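Local coordinates for protein putative deoxyribonuclease yjjV (Escherichia coli, PDB 1ZZM) that probably hydrolyses ester bonds, as a TatD-type member of the metallo-dependent hydrolase superfamily that binds two divalent metal cations per subunit, at residues A[71-76]-A[113-118]; A[79-84]-A[120-125]; A[167-170]-A[175-178]; A[192-197]-A[231-236]. All blocks are in the same frame, centred on the assembly; numbering follows the deposited sequence.

How the contacts relate
Contacts 1 and 2 are successive levels of one interface, helix 75-87 against helix 109-125, with centres 11 Å apart. Contacts 3 and 4 form a second group, their centres 13 Å apart, and they touch: Ile176 CG1 of contact 3 meets Leu197 CD1 of contact 4 at 3.7 Å, and Ile176 CG2 meets Ile194 CD1 at 3.9 Å. Contact 4 lies across the chain's centre from contacts 1 and 2, about 35 Å from either between centres. The two-metal site is approached from both groups: the side chain of His73 in contact 1 is about 9 Å from that of Glu97, and Ile176 in contact 3 about 8 Å from that of His157.

Contact 1 of 4, residues A[71-76]-A[113-118]; sequences EKHSDV and QWLLDE. With ZN (zinc ion), chain D.
In the TIM-barrel fold of the TatD family, the loop leading into helix 75-87 meets the neighbouring helix 109-125 here, at the layer of helices outside the strands. The inner pair is His73 and Leu115, both buried. Leu115 sends CD2 to the imidazole, 3.4 Å from His73 CD2, and the same methyl lies 3.9 Å from His73 CB; the two side chains cross at about a right angle. Leu115 has CG anti to its backbone N (chi1 180°), which carries its branch from the helix toward the loop. Next to CD2 in the ring, His73 NE2 hydrogen-bonds to the carbonyl O of His66, which helps fix the imidazole. The outer pair is looser: Asp75 OD1 stands 3.9 Å from Trp114 CH2, with the carboxylate and indole planes 58° apart. One face of that indole is packed by Glu118 CG, 3.4 Å above the ring plane and offset toward its rim, one turn further along the same helix. Ser74 is the N-cap of helix 75-87, its OG accepting a weak bond from Val76 N. Away from this loop, Asp117 OD2 binds a zinc ion at 1.9 Å, a site completed by His144 and His148 and distinct from the two-metal centre. Gln113 OE1 hydrogen-bonds to NE2 of His144, a second-shell contact that may help orient this ligand. Leu115 also packs on Leu78 of helix 75-87, while Leu116 turns to Ile98 and Leu100 of strand 95-101 and to Leu141 of helix 138-148.

Contact 2 of 4, residues A[79-84]-A[120-125]; sequences EQLQQA and LKLAKR
Gln82 leaves its helix with CG anti to the backbone N and then bends at chi2 (-88°), which lays its amide before the guanidinium of Arg125; Arg125 reaches it through a fully extended chain. Two outer helices of the TIM barrel, 75-87 and 109-125, run side by side here, their axes 11° from parallel and 10.8 Å apart at closest approach. The gap is filled by Leu122, whose two methyls divide the work. CD1 goes to Leu81, 3.8 Å from its CD2, and CD2 goes to Gln82, 3.6 Å from its CG, with the Gln82 and Leu122 side chains crossing at about a right angle. Leu81, buried, also packs on Leu63 of strand 59-63, on the inner side of the pair. On the outside, the Gln82 amide and the Arg125 guanidinium are nearly parallel, their planes 3° apart but displaced from each other, with no hydrogen bond between them. The amide has another partner: Gln82 NE2 hydrogen-bonds to the hydroxyl of Tyr126. Cut back to an alanine here, the Gln82 side chain would lose its CG and amide, which is likely to leave the Tyr126 hydroxyl without this partner and open a gap beside Leu122 CD2. The Arg125 guanidinium also has a long, weak ion pair with Glu86. Across the contact, Gln82 NE2 lies 3.6 Å from Arg125 NH1.

Contact 3 of 4, residues A[167-170]-A[175-178]; sequences ERFV and KIGV
Ile176, on strand 175-178, wedges into helix 163-171 between Phe169 and Val170, and its longer branch makes the contact. From CB, CG1 is set anti to the carbonyl carbon, beside the backbone N (chi1 -62°), and lies 3.9 Å from Val170 CG2, with the two side chains crossing at about a right angle. One bond further, at the tip, CD1 rests 3.9 Å from Phe169 CB. It therefore meets the root of the phenylalanine, whose ring leads off elsewhere to Leu141, Ala142 and Leu145 of helix 138-148. The other branch, CG2, turns to helix 190-196. Val170 packs as well on Ser201, in the loop before strand 202-204. The two segments together bury 133 Å², most of it on Ile176, Phe169 and Val170, while the backbone of Ile176 hydrogen-bonds to Ser201 and Leu203, and those of Lys175 and Gly177 to Val156. Strand 175-178 thus sits inside a parallel sheet, with the helix that precedes it packed against its outer side chain. This is the second half of the beta-alpha-beta crossover 154-156, 163-171, 175-178, the repeating unit from which a TIM barrel is built.

Contact 4 of 4, residues A[192-197]-A[231-236]; sequences DVIAKL and AVLCEL
Ile194 CG2 and Leu233 CD1 press together at 3.4 Å, tighter than usual van der Waals contact, where helix 190-196 meets helix 226-236 in the outer layer of the TIM barrel. The side chains cross at about a right angle; the short helix axes cross at -74°, with a closest approach of 9.6 Å. Ile194 has CG2 anti to its backbone N, pointing this methyl at Leu233, while its other branch, CG1, runs beside the N. Leu236 fills the outer flank: its CD1 lies 4.5 Å from Ile194 CB, and its CB 4.3 Å from Ala195 CB. The small side chain of Ala195 is consistent with the close approach of the backbones, CA to CA 5.3 Å at Ala195 and Leu236.

Further out, Leu233 packs on Ile244 and Leu248 of helix 241-256, and Ile194 on Val178 of strand 175-178 as well as on Ile182. Arg237, just after Leu236, ties the helices by polar means, its NH1 bonding to the carbonyl O atoms of both Ile194 and Leu197. A water also bridges the two segments: it donates to Ala195 O at 2.7 Å and, weakly, to Leu236 O at 3.3 Å, the same carbonyl oxygen that lies 3.6 Å from Ala195 CB.

Contact 1 of 4, residues A[71-76]-A[113-118]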
loop_
_atom_site.group_PDB
_atom_site.type_symbol
_atom_site.label_atom_id
_atom_site.label_comp_id
_atom_site.label_asym_id
_atom_site.label_seq_id
_atom_site.Cartn_x
_atom_site.Cartn_y
_atom_site.Cartn_z
ATOM N N GLU A 71 -8.471 18.003 1.170
ATOM C CA GLU A 71 -8.498 19.454 1.182
ATOM C C GLU A 71 -7.356 20.105 0.429
ATOM O O GLU A 71 -7.469 21.259 0.026
ATOM C CB GLU A 71 -8.517 19.972 2.626
ATOM C CG GLU A 71 -9.767 19.578 3.409
ATOM C CD GLU A 71 -9.827 20.255 4.790
ATOM O OE1 GLU A 71 -8.779 20.307 5.488
ATOM O OE2 GLU A 71 -10.922 20.730 5.179
ATOM N N LYS A 72 -6.271 19.362 0.215
ATOM C CA LYS A 72 -5.105 19.878 -0.471
ATOM C C LYS A 72 -5.102 19.619 -1.979
ATOM O O LYS A 72 -4.319 20.211 -2.702
ATOM C CB LYS A 72 -3.840 19.263 0.146
ATOM C CG LYS A 72 -3.627 19.590 1.622
ATOM C CD LYS A 72 -2.591 18.646 2.232
ATOM C CE LYS A 72 -1.760 19.320 3.346
ATOM N NZ LYS A 72 -0.756 18.375 3.941
ATOM N N HIS A 73 -5.992 18.765 -2.462
ATOM C CA HIS A 73 -6.000 18.415 -3.880
ATOM C C HIS A 73 -6.827 19.323 -4.769
ATOM O O HIS A 73 -8.040 19.498 -4.562
ATOM C CB HIS A 73 -6.470 16.965 -4.054
ATOM C CG HIS A 73 -5.796 16.005 -3.122
ATOM N ND1 HIS A 73 -4.458 16.100 -2.802
ATOM C CD2 HIS A 73 -6.262 14.907 -2.477
ATOM C CE1 HIS A 73 -4.125 15.099 -2.000
ATOM N NE2 HIS A 73 -5.202 14.357 -1.788
ATOM N N SER A 74 -6.160 19.879 -5.773
ATOM C CA SER A 74 -6.790 20.797 -6.734
ATOM C C SER A 74 -6.586 20.261 -8.139
ATOM O O SER A 74 -5.930 19.238 -8.317
ATOM C CB SER A 74 -6.151 22.187 -6.640
ATOM O OG SER A 74 -4.750 22.133 -6.901
ATOM N N ASP A 75 -7.153 20.944 -9.135
ATOM C CA ASP A 75 -6.969 20.516 -10.522
ATOM C C ASP A 75 -5.475 20.630 -10.837
ATOM O O ASP A 75 -4.944 19.892 -11.681
ATOM C CB ASP A 75 -7.784 21.387 -11.495
ATOM C CG ASP A 75 -9.282 21.098 -11.429
ATOM O OD1 ASP A 75 -9.685 19.991 -10.990
ATOM O OD2 ASP A 75 -10.069 21.973 -11.834
ATOM N N VAL A 76 -4.791 21.558 -10.172
ATOM C CA VAL A 76 -3.350 21.683 -10.374
ATOM C C VAL A 76 -2.663 20.424 -9.826
ATOM O O VAL A 76 -1.755 19.889 -10.465
ATOM C CB VAL A 76 -2.775 22.975 -9.703
ATOM C CG1 VAL A 76 -1.276 22.986 -9.765
ATOM C CG2 VAL A 76 -3.303 24.214 -10.453
ATOM N N GLN A 113 -14.829 10.343 -4.548
ATOM C CA GLN A 113 -15.016 9.406 -5.664
ATOM C C GLN A 113 -14.651 9.998 -7.007
ATOM O O GLN A 113 -14.119 9.295 -7.879
ATOM C CB GLN A 113 -16.444 8.899 -5.692
ATOM C CG GLN A 113 -16.712 8.051 -4.457
ATOM C CD GLN A 113 -18.151 7.672 -4.318
ATOM O OE1 GLN A 113 -18.603 6.694 -4.912
ATOM N NE2 GLN A 113 -18.896 8.460 -3.549
ATOM N N TRP A 114 -14.941 11.278 -7.202
ATOM C CA TRP A 114 -14.575 11.875 -8.504
ATOM C C TRP A 114 -13.051 11.863 -8.609
ATOM O O TRP A 114 -12.468 11.539 -9.669
ATOM C CB TRP A 114 -15.073 13.331 -8.582
ATOM C CG TRP A 114 -14.657 14.008 -9.830
ATOM C CD1 TRP A 114 -15.266 13.909 -11.053
ATOM C CD2 TRP A 114 -13.531 14.867 -10.005
ATOM N NE1 TRP A 114 -14.585 14.662 -11.984
ATOM C CE2 TRP A 114 -13.513 15.259 -11.367
ATOM C CE3 TRP A 114 -12.536 15.348 -9.149
ATOM C CZ2 TRP A 114 -12.533 16.112 -11.892
ATOM C CZ3 TRP A 114 -11.564 16.195 -9.670
ATOM C CH2 TRP A 114 -11.571 16.568 -11.033
ATOM N N LEU A 115 -12.397 12.222 -7.510
ATOM C CA LEU A 115 -10.938 12.288 -7.506
ATOM C C LEU A 115 -10.323 10.912 -7.717
ATOM O O LEU A 115 -9.325 10.767 -8.436
ATOM C CB LEU A 115 -10.425 12.906 -6.194
ATOM C CG LEU A 115 -8.898 13.013 -6.097
ATOM C CD1 LEU A 115 -8.379 13.791 -7.288
ATOM C CD2 LEU A 115 -8.507 13.747 -4.793
ATOM N N LEU A 116 -10.886 9.901 -7.078
ATOM C CA LEU A 116 -10.392 8.539 -7.297
ATOM C C LEU A 116 -10.521 8.160 -8.779
ATOM O O LEU A 116 -9.596 7.624 -9.375
ATOM C CB LEU A 116 -11.212 7.536 -6.477
ATOM C CG LEU A 116 -10.975 6.055 -6.759
ATOM C CD1 LEU A 116 -9.536 5.657 -6.309
ATOM C CD2 LEU A 116 -12.035 5.226 -6.051
ATOM N N ASP A 117 -11.669 8.432 -9.388
ATOM C CA ASP A 117 -11.812 8.042 -10.789
ATOM C C ASP A 117 -10.862 8.798 -11.719
ATOM O O ASP A 117 -10.426 8.242 -12.718
ATOM C CB ASP A 117 -13.271 8.163 -11.248
ATOM C CG ASP A 117 -14.125 6.999 -10.788
ATOM O OD1 ASP A 117 -13.580 5.991 -10.279
ATOM O OD2 ASP A 117 -15.366 7.059 -10.927
ATOM N N GLU A 118 -10.548 10.064 -11.411
ATOM C CA GLU A 118 -9.606 10.813 -12.231
ATOM C C GLU A 118 -8.246 10.115 -12.196
ATOM O O GLU A 118 -7.528 10.063 -13.194
ATOM C CB GLU A 118 -9.438 12.252 -11.715
ATOM C CG GLU A 118 -10.607 13.192 -12.053
ATOM C CD GLU A 118 -10.923 13.222 -13.549
ATOM O OE1 GLU A 118 -10.019 13.529 -14.366
ATOM O OE2 GLU A 118 -12.074 12.921 -13.904
HETATM ZN ZN ZN D . -16.040 5.282 -10.799
#

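Contact 2 of 4, residues A[79-84]-A[120-125]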
loop_
_atom_site.group_PDB
_atom_site.type_symbol
_atom_site.label_atom_id
_atom_site.label_comp_id
_atom_site.label_asym_id
_atom_site.label_seq_id
_atom_site.Cartn_x
_atom_site.Cartn_y
_atom_site.Cartn_z
ATOM N N GLU A 79 -3.036 17.847 -12.433
ATOM C CA GLU A 79 -2.221 18.087 -13.610
ATOM C C GLU A 79 -0.771 17.715 -13.260
ATOM O O GLU A 79 -0.035 17.162 -14.092
ATOM C CB GLU A 79 -2.299 19.554 -14.029
ATOM C CG GLU A 79 -1.475 19.828 -15.262
ATOM C CD GLU A 79 -1.502 21.281 -15.678
ATOM O OE1 GLU A 79 -2.586 21.848 -15.949
ATOM O OE2 GLU A 79 -0.424 21.837 -15.733
ATOM N N GLN A 80 -0.346 18.016 -12.036
ATOM C CA GLN A 80 1.032 17.678 -11.641
ATOM C C GLN A 80 1.263 16.163 -11.650
ATOM O O GLN A 80 2.333 15.677 -12.030
ATOM C CB GLN A 80 1.341 18.192 -10.245
ATOM C CG GLN A 80 1.470 19.669 -10.134
ATOM C CD GLN A 80 1.676 20.056 -8.674
ATOM O OE1 GLN A 80 2.747 19.796 -8.069
ATOM N NE2 GLN A 80 0.650 20.626 -8.087
ATOM N N LEU A 81 0.257 15.430 -11.197
ATOM C CA LEU A 81 0.334 13.963 -11.188
ATOM C C LEU A 81 0.479 13.448 -12.640
ATOM O O LEU A 81 1.374 12.626 -12.944
ATOM C CB LEU A 81 -0.930 13.409 -10.535
ATOM C CG LEU A 81 -1.047 11.884 -10.601
ATOM C CD1 LEU A 81 0.203 11.243 -9.916
ATOM C CD2 LEU A 81 -2.354 11.434 -9.877
ATOM N N GLN A 82 -0.383 13.935 -13.537
ATOM C CA GLN A 82 -0.303 13.502 -14.924
ATOM C C GLN A 82 1.050 13.844 -15.555
ATOM O O GLN A 82 1.678 12.995 -16.181
ATOM C CB GLN A 82 -1.472 14.079 -15.748
ATOM C CG GLN A 82 -1.469 13.645 -17.222
ATOM C CD GLN A 82 -0.639 14.583 -18.095
ATOM O OE1 GLN A 82 -0.762 15.802 -17.989
ATOM N NE2 GLN A 82 0.205 14.014 -18.967
ATOM N N GLN A 83 1.520 15.079 -15.384
ATOM C CA GLN A 83 2.820 15.434 -15.957
ATOM C C GLN A 83 3.948 14.606 -15.363
ATOM O O GLN A 83 4.897 14.241 -16.077
ATOM C CB GLN A 83 3.135 16.910 -15.710
ATOM C CG GLN A 83 2.248 17.822 -16.460
ATOM C CD GLN A 83 2.590 19.269 -16.130
ATOM O OE1 GLN A 83 3.291 19.553 -15.150
ATOM N NE2 GLN A 83 2.096 20.176 -16.927
ATOM N N ALA A 84 3.873 14.320 -14.061
ATOM C CA ALA A 84 4.923 13.518 -13.447
ATOM C C ALA A 84 4.910 12.129 -14.052
ATOM O O ALA A 84 5.959 11.596 -14.436
ATOM C CB ALA A 84 4.730 13.435 -11.931
ATOM N N LEU A 120 -7.785 6.879 -11.437
ATOM C CA LEU A 120 -7.900 5.553 -12.027
ATOM C C LEU A 120 -7.723 5.723 -13.539
ATOM O O LEU A 120 -7.141 4.867 -14.200
ATOM C CB LEU A 120 -9.259 4.913 -11.679
ATOM C CG LEU A 120 -9.395 4.437 -10.211
ATOM C CD1 LEU A 120 -10.735 3.761 -10.017
ATOM C CD2 LEU A 120 -8.267 3.451 -9.835
ATOM N N LYS A 121 -8.211 6.830 -14.094
ATOM C CA LYS A 121 -8.040 7.054 -15.521
ATOM C C LYS A 121 -6.548 7.213 -15.853
ATOM O O LYS A 121 -6.105 6.722 -16.891
ATOM C CB LYS A 121 -8.804 8.304 -15.995
ATOM C CG LYS A 121 -10.308 8.145 -16.000
ATOM C CD LYS A 121 -10.974 9.362 -16.640
ATOM C CE LYS A 121 -12.383 9.017 -17.128
ATOM N NZ LYS A 121 -13.399 8.867 -16.026
ATOM N N LEU A 122 -5.786 7.877 -14.981
ATOM C CA LEU A 122 -4.362 8.060 -15.218
ATOM C C LEU A 122 -3.593 6.743 -15.145
ATOM O O LEU A 122 -2.692 6.497 -15.953
ATOM C CB LEU A 122 -3.755 9.064 -14.240
ATOM C CG LEU A 122 -4.134 10.508 -14.561
ATOM C CD1 LEU A 122 -3.729 11.474 -13.442
ATOM C CD2 LEU A 122 -3.445 10.889 -15.878
ATOM N N ALA A 123 -3.967 5.886 -14.204
ATOM C CA ALA A 123 -3.306 4.595 -14.076
ATOM C C ALA A 123 -3.553 3.820 -15.364
ATOM O O ALA A 123 -2.648 3.141 -15.851
ATOM C CB ALA A 123 -3.831 3.828 -12.862
ATOM N N LYS A 124 -4.759 3.919 -15.920
ATOM C CA LYS A 124 -5.050 3.211 -17.170
ATOM C C LYS A 124 -4.247 3.772 -18.316
ATOM O O LYS A 124 -3.688 3.021 -19.112
ATOM C CB LYS A 124 -6.541 3.279 -17.507
ATOM C CG LYS A 124 -7.337 2.244 -16.718
ATOM C CD LYS A 124 -8.830 2.564 -16.651
ATOM C CE LYS A 124 -9.535 2.278 -17.933
ATOM N NZ LYS A 124 -11.008 2.458 -17.704
ATOM N N ARG A 125 -4.185 5.100 -18.391
ATOM C CA ARG A 125 -3.454 5.764 -19.468
ATOM C C ARG A 125 -1.967 5.404 -19.463
ATOM O O ARG A 125 -1.356 5.158 -20.510
ATOM C CB ARG A 125 -3.589 7.294 -19.340
ATOM C CG ARG A 125 -2.803 8.044 -20.417
ATOM C CD ARG A 125 -2.956 9.551 -20.304
ATOM N NE ARG A 125 -2.064 10.252 -21.228
ATOM C CZ ARG A 125 -1.949 11.573 -21.292
ATOM N NH1 ARG A 125 -2.662 12.341 -20.475
ATOM N NH2 ARG A 125 -1.141 12.125 -22.192
#

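Contact 3 of 4, residues A[167-170]-A[175-178]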
loop_
_atom_site.group_PDB
_atom_site.type_symbol
_atom_site.label_atom_id
_atom_site.label_comp_id
_atom_site.label_asym_id
_atom_site.label_seq_id
_atom_site.Cartn_x
_atom_site.Cartn_y
_atom_site.Cartn_z
ATOM N N GLU A 167 -12.679 -11.184 -0.783
ATOM C CA GLU A 167 -12.850 -12.050 -1.949
ATOM C C GLU A 167 -13.328 -11.265 -3.163
ATOM O O GLU A 167 -12.894 -11.533 -4.275
ATOM C CB GLU A 167 -13.822 -13.195 -1.646
ATOM C CG GLU A 167 -13.351 -14.099 -0.512
ATOM C CD GLU A 167 -14.258 -15.312 -0.324
ATOM O OE1 GLU A 167 -15.489 -15.167 -0.483
ATOM O OE2 GLU A 167 -13.735 -16.400 -0.006
ATOM N N ARG A 168 -14.193 -10.274 -2.957
ATOM C CA ARG A 168 -14.646 -9.468 -4.092
ATOM C C ARG A 168 -13.472 -8.724 -4.724
ATOM O O ARG A 168 -13.399 -8.598 -5.934
ATOM C CB ARG A 168 -15.711 -8.462 -3.670
ATOM C CG ARG A 168 -16.302 -7.660 -4.837
ATOM C CD ARG A 168 -17.381 -6.743 -4.278
ATOM N NE ARG A 168 -18.043 -5.902 -5.264
ATOM C CZ ARG A 168 -18.935 -4.967 -4.947
ATOM N NH1 ARG A 168 -19.268 -4.771 -3.678
ATOM N NH2 ARG A 168 -19.476 -4.210 -5.892
ATOM N N PHE A 169 -12.555 -8.220 -3.903
ATOM C CA PHE A 169 -11.394 -7.518 -4.460
ATOM C C PHE A 169 -10.506 -8.522 -5.216
ATOM O O PHE A 169 -10.017 -8.248 -6.311
ATOM C CB PHE A 169 -10.564 -6.887 -3.340
ATOM C CG PHE A 169 -11.151 -5.614 -2.772
ATOM C CD1 PHE A 169 -11.654 -4.613 -3.615
ATOM C CD2 PHE A 169 -11.178 -5.400 -1.389
ATOM C CE1 PHE A 169 -12.161 -3.440 -3.088
ATOM C CE2 PHE A 169 -11.689 -4.216 -0.857
ATOM C CZ PHE A 169 -12.181 -3.231 -1.707
ATOM N N VAL A 170 -10.309 -9.691 -4.622
ATOM C CA VAL A 170 -9.461 -10.718 -5.232
ATOM C C VAL A 170 -10.068 -11.174 -6.570
ATOM O O VAL A 170 -9.342 -11.386 -7.558
ATOM C CB VAL A 170 -9.315 -11.928 -4.265
ATOM C CG1 VAL A 170 -8.571 -13.087 -4.934
ATOM C CG2 VAL A 170 -8.536 -11.488 -3.029
ATOM N N LYS A 175 -4.901 -7.317 -5.229
ATOM C CA LYS A 175 -4.210 -7.985 -4.138
ATOM C C LYS A 175 -4.687 -7.376 -2.835
ATOM O O LYS A 175 -5.354 -6.334 -2.832
ATOM C CB LYS A 175 -2.717 -7.819 -4.266
ATOM C CG LYS A 175 -2.024 -8.990 -4.914
ATOM C CD LYS A 175 -2.309 -9.119 -6.352
ATOM C CE LYS A 175 -1.188 -9.941 -7.042
ATOM N NZ LYS A 175 -1.630 -11.317 -7.459
ATOM N N ILE A 176 -4.297 -8.014 -1.731
ATOM C CA ILE A 176 -4.712 -7.608 -0.385
ATOM C C ILE A 176 -3.448 -7.350 0.452
ATOM O O ILE A 176 -2.621 -8.245 0.645
ATOM C CB ILE A 176 -5.557 -8.747 0.308
ATOM C CG1 ILE A 176 -6.849 -9.036 -0.469
ATOM C CG2 ILE A 176 -5.883 -8.389 1.778
ATOM C CD1 ILE A 176 -7.804 -7.836 -0.704
ATOM N N GLY A 177 -3.319 -6.132 0.985
ATOM C CA GLY A 177 -2.148 -5.807 1.777
ATOM C C GLY A 177 -2.301 -6.268 3.216
ATOM O O GLY A 177 -3.273 -5.939 3.895
ATOM N N VAL A 178 -1.343 -7.051 3.677
ATOM C CA VAL A 178 -1.377 -7.605 5.028
ATOM C C VAL A 178 -0.396 -6.835 5.901
ATOM O O VAL A 178 0.826 -6.900 5.680
ATOM C CB VAL A 178 -0.957 -9.103 5.066
ATOM C CG1 VAL A 178 -1.135 -9.641 6.475
ATOM C CG2 VAL A 178 -1.803 -9.931 4.108
#

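Contact 4 of 4, residues A[192-197]-A[231-236]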
loop_
_atom_site.group_PDB
_atom_site.type_symbol
_atom_site.label_atom_id
_atom_site.label_comp_id
_atom_site.label_asym_id
_atom_site.label_seq_id
_atom_site.Cartn_x
_atom_site.Cartn_y
_atom_site.Cartn_z
ATOM N N ASP A 192 -9.008 -14.170 10.299
ATOM C CA ASP A 192 -9.677 -15.310 9.694
ATOM C C ASP A 192 -9.779 -15.146 8.177
ATOM O O ASP A 192 -9.708 -16.126 7.443
ATOM C CB ASP A 192 -11.082 -15.505 10.283
ATOM C CG ASP A 192 -11.049 -16.024 11.703
ATOM O OD1 ASP A 192 -10.096 -16.769 12.044
ATOM O OD2 ASP A 192 -11.984 -15.704 12.475
ATOM N N VAL A 193 -9.939 -13.902 7.718
ATOM C CA VAL A 193 -10.029 -13.627 6.275
ATOM C C VAL A 193 -8.690 -13.915 5.646
ATOM O O VAL A 193 -8.579 -14.671 4.671
ATOM C CB VAL A 193 -10.391 -12.120 6.008
ATOM C CG1 VAL A 193 -10.289 -11.789 4.484
ATOM C CG2 VAL A 193 -11.756 -11.837 6.503
ATOM N N ILE A 194 -7.644 -13.337 6.233
ATOM C CA ILE A 194 -6.306 -13.520 5.691
ATOM C C ILE A 194 -5.887 -14.989 5.706
ATOM O O ILE A 194 -5.147 -15.447 4.844
ATOM C CB ILE A 194 -5.305 -12.654 6.472
ATOM C CG1 ILE A 194 -5.702 -11.199 6.303
ATOM C CG2 ILE A 194 -3.889 -12.859 5.968
ATOM C CD1 ILE A 194 -5.826 -10.720 4.858
ATOM N N ALA A 195 -6.378 -15.740 6.681
ATOM C CA ALA A 195 -6.056 -17.162 6.735
ATOM C C ALA A 195 -6.691 -17.916 5.568
ATOM O O ALA A 195 -6.188 -18.951 5.152
ATOM C CB ALA A 195 -6.555 -17.759 8.065
ATOM N N LYS A 196 -7.776 -17.400 5.022
ATOM C CA LYS A 196 -8.468 -18.102 3.944
ATOM C C LYS A 196 -8.171 -17.682 2.509
ATOM O O LYS A 196 -8.400 -18.462 1.576
ATOM C CB LYS A 196 -9.970 -18.022 4.161
ATOM C CG LYS A 196 -10.405 -18.460 5.542
ATOM C CD LYS A 196 -11.885 -18.186 5.751
ATOM C CE LYS A 196 -12.284 -18.394 7.213
ATOM N NZ LYS A 196 -13.719 -18.059 7.435
ATOM N N LEU A 197 -7.692 -16.463 2.316
ATOM C CA LEU A 197 -7.420 -16.009 0.947
ATOM C C LEU A 197 -6.314 -16.815 0.272
ATOM O O LEU A 197 -5.462 -17.393 0.940
ATOM C CB LEU A 197 -7.032 -14.521 0.955
ATOM C CG LEU A 197 -8.096 -13.528 1.503
ATOM C CD1 LEU A 197 -7.506 -12.088 1.597
ATOM C CD2 LEU A 197 -9.324 -13.541 0.581
ATOM N N ALA A 231 5.717 -12.998 10.672
ATOM C CA ALA A 231 5.725 -14.069 11.673
ATOM C C ALA A 231 4.289 -14.369 12.070
ATOM O O ALA A 231 3.909 -15.518 12.228
ATOM C CB ALA A 231 6.549 -13.657 12.909
ATOM N N VAL A 232 3.476 -13.337 12.231
ATOM C CA VAL A 232 2.089 -13.564 12.591
ATOM C C VAL A 232 1.317 -14.199 11.442
ATOM O O VAL A 232 0.463 -15.071 11.654
ATOM C CB VAL A 232 1.444 -12.255 13.022
ATOM C CG1 VAL A 232 -0.045 -12.437 13.257
ATOM C CG2 VAL A 232 2.123 -11.771 14.295
ATOM N N LEU A 233 1.603 -13.763 10.218
ATOM C CA LEU A 233 0.931 -14.339 9.047
ATOM C C LEU A 233 1.228 -15.834 8.975
ATOM O O LEU A 233 0.378 -16.625 8.590
ATOM C CB LEU A 233 1.422 -13.680 7.761
ATOM C CG LEU A 233 0.830 -14.211 6.447
ATOM C CD1 LEU A 233 -0.675 -13.995 6.425
ATOM C CD2 LEU A 233 1.506 -13.481 5.236
ATOM N N CYS A 234 2.446 -16.225 9.333
ATOM C CA CYS A 234 2.783 -17.644 9.303
ATOM C C CYS A 234 1.947 -18.434 10.309
ATOM O O CYS A 234 1.636 -19.599 10.075
ATOM C CB CYS A 234 4.256 -17.863 9.607
ATOM S SG CYS A 234 5.338 -17.302 8.307
ATOM N N GLU A 235 1.580 -17.804 11.418
ATOM C CA GLU A 235 0.784 -18.488 12.432
ATOM C C GLU A 235 -0.637 -18.706 11.918
ATOM O O GLU A 235 -1.315 -19.653 12.316
ATOM C CB GLU A 235 0.751 -17.668 13.732
ATOM C CG GLU A 235 2.078 -17.656 14.501
ATOM C CD GLU A 235 2.187 -16.504 15.499
ATOM O OE1 GLU A 235 1.160 -15.846 15.807
ATOM O OE2 GLU A 235 3.323 -16.267 15.977
ATOM N N LEU A 236 -1.089 -17.819 11.038
ATOM C CA LEU A 236 -2.429 -17.909 10.479
ATOM C C LEU A 236 -2.548 -18.872 9.315
ATOM O O LEU A 236 -3.594 -19.478 9.092
ATOM C CB LEU A 236 -2.883 -16.545 9.964
ATOM C CG LEU A 236 -3.101 -15.447 10.988
ATOM C CD1 LEU A 236 -3.442 -14.122 10.292
ATOM C CD2 LEU A 236 -4.201 -15.902 11.902
HETATM O O HOH W 1 -4.340 -20.715 6.108
#